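Local coordinates for phenolpthiocerol synthesis type-I polyketide synthase ppsA (Mycobacterium bovis, PDB 7AKC), which probably loads malonyl-type extender units, through its acyltransferase domain, during polyketide assembly of the phthiocerol and phenolphthiocerol lipid core, at residues His111-Leu125 / Phe255-Val268. Sequence-based numbering, arbitrary orientation.
Sequences HSMGEVAAAVVAGAL and FDAEHWATNMRNPV
Where Val116 meets Trp260, helix 115-121 and helix 257-265 run roughly antiparallel, their directions 144° apart and their axes 12.2 Å from each other at closest approach. That spacing leaves room for large side chains between them, and the indole of Trp260 takes much of it. Val116 CG2 sits over one indole face, a CH-pi contact 3.9 Å from the centroid of the six-membered ring, while His259 CD2 lies over the opposite face; Ala119 CB and Glu115 O meet the rim. At the far end of the interface, Ala124 CB packs 3.5 Å from Phe255 CD2, and Ala119 CB lies over a face of the same phenyl ring. Leu125, less well ordered, sets CD1 against Phe255 O and CB, and CD2 against the NE1 and CZ2 side of the indole.

The polar centre is Glu115. Its CG is anti to the backbone N (chi1 -177°) and the chain runs on extended, carrying the carboxylate to the imidazole edge. There His259 NE2 donates to Glu115 OE1 at 2.6 Å, nearly in the ring plane but bent at the hydrogen (141°). Ser243 and Thr245 also bond OE1, Thr244 N holds OE2, and Tyr246 bonds His259 ND1, so the imidazole is held at both nitrogens and the carboxylate at both oxygens. A water donates to Ser112 O (2.8 Å), whereas Asn263 ND2 turns to Thr245.

At the other end Val268 CG1 lies over the His111 ring and CG2 packs 3.7 Å from Ser112 CB. Ser112 occupies a strained turn in a GxSxG sequence, consistent with the nucleophile elbow of acyltransferases; its OG bonds His214 NE2, whose ND1 bonds Asn266 O. The contact therefore joins this probable elbow to helix 257-265 through a buried carboxylate whose negative charge is probably stabilised by several donors.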
loop_
_atom_site.group_PDB
_atom_site.type_symbol
_atom_site.label_atom_id
_atom_site.label_comp_id
_atom_site.label_asym_id
_atom_site.label_seq_id
_atom_site.Cartn_x
_atom_site.Cartn_y
_atom_site.Cartn_z
ATOM N N HIS A 111 0.443 0.677 3.027
ATOM C CA HIS A 111 -0.283 0.562 1.768
ATOM C C HIS A 111 0.634 -0.135 0.758
ATOM O O HIS A 111 1.763 0.317 0.518
ATOM C CB HIS A 111 -0.629 1.977 1.311
ATOM C CG HIS A 111 -1.163 2.127 -0.072
ATOM N ND1 HIS A 111 -0.304 2.169 -1.178
ATOM C CD2 HIS A 111 -2.422 2.398 -0.488
ATOM C CE1 HIS A 111 -1.086 2.399 -2.228
ATOM N NE2 HIS A 111 -2.369 2.526 -1.861
ATOM N N SER A 112 0.164 -1.258 0.177
ATOM C CA SER A 112 0.903 -1.999 -0.825
ATOM C C SER A 112 2.345 -2.352 -0.331
ATOM O O SER A 112 2.506 -2.808 0.800
ATOM C CB SER A 112 0.859 -1.238 -2.165
ATOM O OG SER A 112 1.600 -1.881 -3.200
ATOM N N MET A 113 3.377 -2.063 -1.112
ATOM C CA MET A 113 4.765 -2.308 -0.731
ATOM C C MET A 113 5.184 -1.573 0.565
ATOM O O MET A 113 6.155 -1.965 1.203
ATOM C CB MET A 113 5.694 -1.981 -1.907
ATOM C CG MET A 113 5.246 -2.580 -3.235
ATOM S SD MET A 113 5.543 -4.360 -3.355
ATOM C CE MET A 113 3.855 -5.026 -2.918
ATOM N N GLY A 114 4.401 -0.586 0.993
ATOM C CA GLY A 114 4.630 0.181 2.210
ATOM C C GLY A 114 4.422 -0.594 3.499
ATOM O O GLY A 114 4.822 -0.127 4.569
ATOM N N GLU A 115 3.746 -1.763 3.426
ATOM C CA GLU A 115 3.505 -2.589 4.618
ATOM C C GLU A 115 4.829 -3.127 5.192
ATOM O O GLU A 115 4.910 -3.365 6.392
ATOM C CB GLU A 115 2.500 -3.719 4.319
ATOM C CG GLU A 115 2.175 -4.549 5.549
ATOM C CD GLU A 115 0.772 -5.114 5.479
ATOM O OE1 GLU A 115 0.647 -6.356 5.520
ATOM O OE2 GLU A 115 -0.195 -4.324 5.401
ATOM N N VAL A 116 5.893 -3.263 4.372
ATOM C CA VAL A 116 7.208 -3.668 4.918
ATOM C C VAL A 116 7.688 -2.608 5.914
ATOM O O VAL A 116 8.034 -2.944 7.057
ATOM C CB VAL A 116 8.275 -3.923 3.832
ATOM C CG1 VAL A 116 9.663 -4.086 4.460
ATOM C CG2 VAL A 116 7.923 -5.149 3.020
ATOM N N ALA A 117 7.682 -1.327 5.502
ATOM C CA ALA A 117 8.161 -0.258 6.391
ATOM C C ALA A 117 7.308 -0.115 7.633
ATOM O O ALA A 117 7.844 0.156 8.715
ATOM C CB ALA A 117 8.228 1.062 5.642
ATOM N N ALA A 118 5.987 -0.316 7.489
ATOM C CA ALA A 118 5.045 -0.252 8.602
ATOM C C ALA A 118 5.336 -1.402 9.554
ATOM O O ALA A 118 5.365 -1.178 10.761
ATOM C CB ALA A 118 3.597 -0.334 8.096
ATOM N N ALA A 119 5.619 -2.613 9.041
ATOM C CA ALA A 119 5.988 -3.746 9.904
ATOM C C ALA A 119 7.266 -3.467 10.651
ATOM O O ALA A 119 7.391 -3.908 11.792
ATOM C CB ALA A 119 6.128 -5.028 9.099
ATOM N N VAL A 120 8.228 -2.747 10.031
ATOM C CA VAL A 120 9.476 -2.391 10.719
ATOM C C VAL A 120 9.210 -1.381 11.840
ATOM O O VAL A 120 9.731 -1.545 12.946
ATOM C CB VAL A 120 10.549 -1.863 9.734
ATOM C CG1 VAL A 120 11.764 -1.307 10.476
ATOM C CG2 VAL A 120 10.982 -2.956 8.772
ATOM N N VAL A 121 8.438 -0.320 11.549
ATOM C CA VAL A 121 8.131 0.715 12.543
ATOM C C VAL A 121 7.312 0.155 13.710
ATOM O O VAL A 121 7.520 0.552 14.861
ATOM C CB VAL A 121 7.479 1.958 11.902
ATOM C CG1 VAL A 121 6.972 2.932 12.962
ATOM C CG2 VAL A 121 8.458 2.652 10.971
ATOM N N ALA A 122 6.452 -0.827 13.434
ATOM C CA ALA A 122 5.658 -1.480 14.469
ATOM C C ALA A 122 6.466 -2.463 15.333
ATOM O O ALA A 122 5.967 -2.892 16.352
ATOM C CB ALA A 122 4.470 -2.196 13.845
ATOM N N GLY A 123 7.682 -2.821 14.921
ATOM C CA GLY A 123 8.521 -3.748 15.663
ATOM C C GLY A 123 8.393 -5.203 15.252
ATOM O O GLY A 123 9.028 -6.063 15.861
ATOM N N ALA A 124 7.573 -5.508 14.218
ATOM C CA ALA A 124 7.415 -6.905 13.788
ATOM C C ALA A 124 8.667 -7.427 13.094
ATOM O O ALA A 124 9.000 -8.605 13.195
ATOM C CB ALA A 124 6.205 -7.046 12.878
ATOM N N LEU A 125 9.384 -6.539 12.421
ATOM C CA LEU A 125 10.634 -6.847 11.741
ATOM C C LEU A 125 11.647 -5.775 12.093
ATOM O O LEU A 125 11.279 -4.619 12.328
ATOM C CB LEU A 125 10.387 -6.738 10.215
ATOM C CG LEU A 125 10.216 -7.999 9.345
ATOM C CD1 LEU A 125 9.230 -8.956 9.913
ATOM C CD2 LEU A 125 9.704 -7.614 7.967
ATOM N N PHE A 255 4.186 -11.616 10.357
ATOM C CA PHE A 255 4.833 -10.947 9.220
ATOM C C PHE A 255 5.986 -11.754 8.608
ATOM O O PHE A 255 7.089 -11.240 8.435
ATOM C CB PHE A 255 5.253 -9.535 9.619
ATOM C CG PHE A 255 4.033 -8.674 9.847
ATOM C CD1 PHE A 255 3.365 -8.100 8.783
ATOM C CD2 PHE A 255 3.510 -8.500 11.121
ATOM C CE1 PHE A 255 2.227 -7.340 8.991
ATOM C CE2 PHE A 255 2.365 -7.738 11.320
ATOM C CZ PHE A 255 1.738 -7.155 10.251
ATOM N N ASP A 256 5.716 -13.019 8.244
ATOM C CA ASP A 256 6.709 -13.958 7.717
ATOM C C ASP A 256 6.721 -14.017 6.176
ATOM O O ASP A 256 5.999 -13.248 5.528
ATOM C CB ASP A 256 6.460 -15.362 8.343
ATOM C CG ASP A 256 5.054 -15.909 8.090
ATOM O OD1 ASP A 256 4.306 -15.295 7.286
ATOM O OD2 ASP A 256 4.701 -16.952 8.698
ATOM N N ALA A 257 7.518 -14.950 5.593
ATOM C CA ALA A 257 7.638 -15.169 4.147
ATOM C C ALA A 257 6.274 -15.325 3.469
ATOM O O ALA A 257 6.046 -14.699 2.430
ATOM C CB ALA A 257 8.509 -16.391 3.869
ATOM N N GLU A 258 5.368 -16.129 4.065
ATOM C CA GLU A 258 4.027 -16.366 3.552
ATOM C C GLU A 258 3.252 -15.058 3.503
ATOM O O GLU A 258 2.623 -14.780 2.473
ATOM C CB GLU A 258 3.272 -17.438 4.370
ATOM C CG GLU A 258 1.957 -17.840 3.719
ATOM C CD GLU A 258 2.058 -18.359 2.294
ATOM O OE1 GLU A 258 2.420 -19.545 2.123
ATOM O OE2 GLU A 258 1.780 -17.583 1.347
ATOM N N HIS A 259 3.348 -14.233 4.573
ATOM C CA HIS A 259 2.723 -12.918 4.595
ATOM C C HIS A 259 3.229 -12.031 3.440
ATOM O O HIS A 259 2.402 -11.416 2.780
ATOM C CB HIS A 259 2.949 -12.189 5.925
ATOM C CG HIS A 259 2.250 -10.861 5.968
ATOM N ND1 HIS A 259 0.895 -10.775 6.218
ATOM C CD2 HIS A 259 2.730 -9.620 5.723
ATOM C CE1 HIS A 259 0.594 -9.486 6.139
ATOM N NE2 HIS A 259 1.674 -8.756 5.853
ATOM N N TRP A 260 4.552 -11.934 3.210
ATOM C CA TRP A 260 5.057 -11.069 2.122
ATOM C C TRP A 260 4.733 -11.592 0.724
ATOM O O TRP A 260 4.374 -10.793 -0.156
ATOM C CB TRP A 260 6.561 -10.761 2.313
ATOM C CG TRP A 260 6.816 -10.122 3.652
ATOM C CD1 TRP A 260 7.512 -10.655 4.702
ATOM C CD2 TRP A 260 6.241 -8.894 4.131
ATOM N NE1 TRP A 260 7.425 -9.823 5.801
ATOM C CE2 TRP A 260 6.646 -8.736 5.477
ATOM C CE3 TRP A 260 5.374 -7.941 3.569
ATOM C CZ2 TRP A 260 6.212 -7.668 6.260
ATOM C CZ3 TRP A 260 4.992 -6.861 4.333
ATOM C CH2 TRP A 260 5.391 -6.743 5.668
ATOM N N ALA A 261 4.723 -12.930 0.541
ATOM C CA ALA A 261 4.301 -13.540 -0.739
ATOM C C ALA A 261 2.809 -13.262 -0.987
ATOM O O ALA A 261 2.406 -12.963 -2.116
ATOM C CB ALA A 261 4.541 -15.048 -0.704
ATOM N N THR A 262 1.996 -13.313 0.080
ATOM C CA THR A 262 0.565 -13.058 -0.042
ATOM C C THR A 262 0.274 -11.593 -0.290
ATOM O O THR A 262 -0.567 -11.252 -1.127
ATOM C CB THR A 262 -0.152 -13.583 1.207
ATOM O OG1 THR A 262 -0.048 -15.006 1.241
ATOM C CG2 THR A 262 -1.619 -13.153 1.276
ATOM N N ASN A 263 0.972 -10.716 0.449
ATOM C CA ASN A 263 0.805 -9.264 0.378
ATOM C C ASN A 263 1.045 -8.700 -1.027
ATOM O O ASN A 263 0.309 -7.810 -1.478
ATOM C CB ASN A 263 1.693 -8.569 1.431
ATOM C CG ASN A 263 1.869 -7.103 1.195
ATOM O OD1 ASN A 263 2.808 -6.686 0.492
ATOM N ND2 ASN A 263 0.924 -6.310 1.681
ATOM N N MET A 264 2.045 -9.241 -1.712
ATOM C CA MET A 264 2.390 -8.744 -3.072
ATOM C C MET A 264 1.314 -9.121 -4.106
ATOM O O MET A 264 1.229 -8.422 -5.106
ATOM C CB MET A 264 3.761 -9.280 -3.505
ATOM C CG MET A 264 3.762 -10.723 -3.918
ATOM S SD MET A 264 5.433 -11.341 -4.176
ATOM C CE MET A 264 6.111 -10.039 -5.198
ATOM N N ARG A 265 0.528 -10.167 -3.863
ATOM C CA ARG A 265 -0.496 -10.632 -4.840
ATOM C C ARG A 265 -1.880 -10.109 -4.461
ATOM O O ARG A 265 -2.606 -9.677 -5.355
ATOM C CB ARG A 265 -0.531 -12.162 -4.869
ATOM C CG ARG A 265 -1.705 -12.778 -5.610
ATOM C CD ARG A 265 -1.750 -12.334 -7.052
ATOM N NE ARG A 265 -2.915 -12.874 -7.727
ATOM C CZ ARG A 265 -4.087 -12.266 -7.817
ATOM N NH1 ARG A 265 -4.267 -11.073 -7.280
ATOM N NH2 ARG A 265 -5.077 -12.856 -8.454
ATOM N N ASN A 266 -2.230 -10.165 -3.171
ATOM C CA ASN A 266 -3.578 -9.787 -2.773
ATOM C C ASN A 266 -3.884 -8.336 -3.079
ATOM O O ASN A 266 -2.974 -7.499 -3.080
ATOM C CB ASN A 266 -3.738 -9.978 -1.255
ATOM C CG ASN A 266 -4.090 -11.377 -0.839
ATOM O OD1 ASN A 266 -4.046 -12.326 -1.626
ATOM N ND2 ASN A 266 -4.386 -11.540 0.445
ATOM N N PRO A 267 -5.173 -7.994 -3.235
ATOM C CA PRO A 267 -5.539 -6.574 -3.279
ATOM C C PRO A 267 -5.082 -5.861 -1.985
ATOM O O PRO A 267 -4.808 -6.489 -0.941
ATOM C CB PRO A 267 -7.082 -6.578 -3.301
ATOM C CG PRO A 267 -7.498 -7.941 -3.448
ATOM C CD PRO A 267 -6.344 -8.877 -3.223
ATOM N N VAL A 268 -4.958 -4.553 -2.070
ATOM C CA VAL A 268 -4.533 -3.715 -0.919
ATOM C C VAL A 268 -5.812 -3.173 -0.265
ATOM O O VAL A 268 -6.528 -2.363 -0.891
ATOM C CB VAL A 268 -3.683 -2.542 -1.414
ATOM C CG1 VAL A 268 -3.327 -1.622 -0.235
ATOM C CG2 VAL A 268 -2.431 -3.029 -2.157
HETATM O O HOH W 1 4.256 -4.865 1.534
#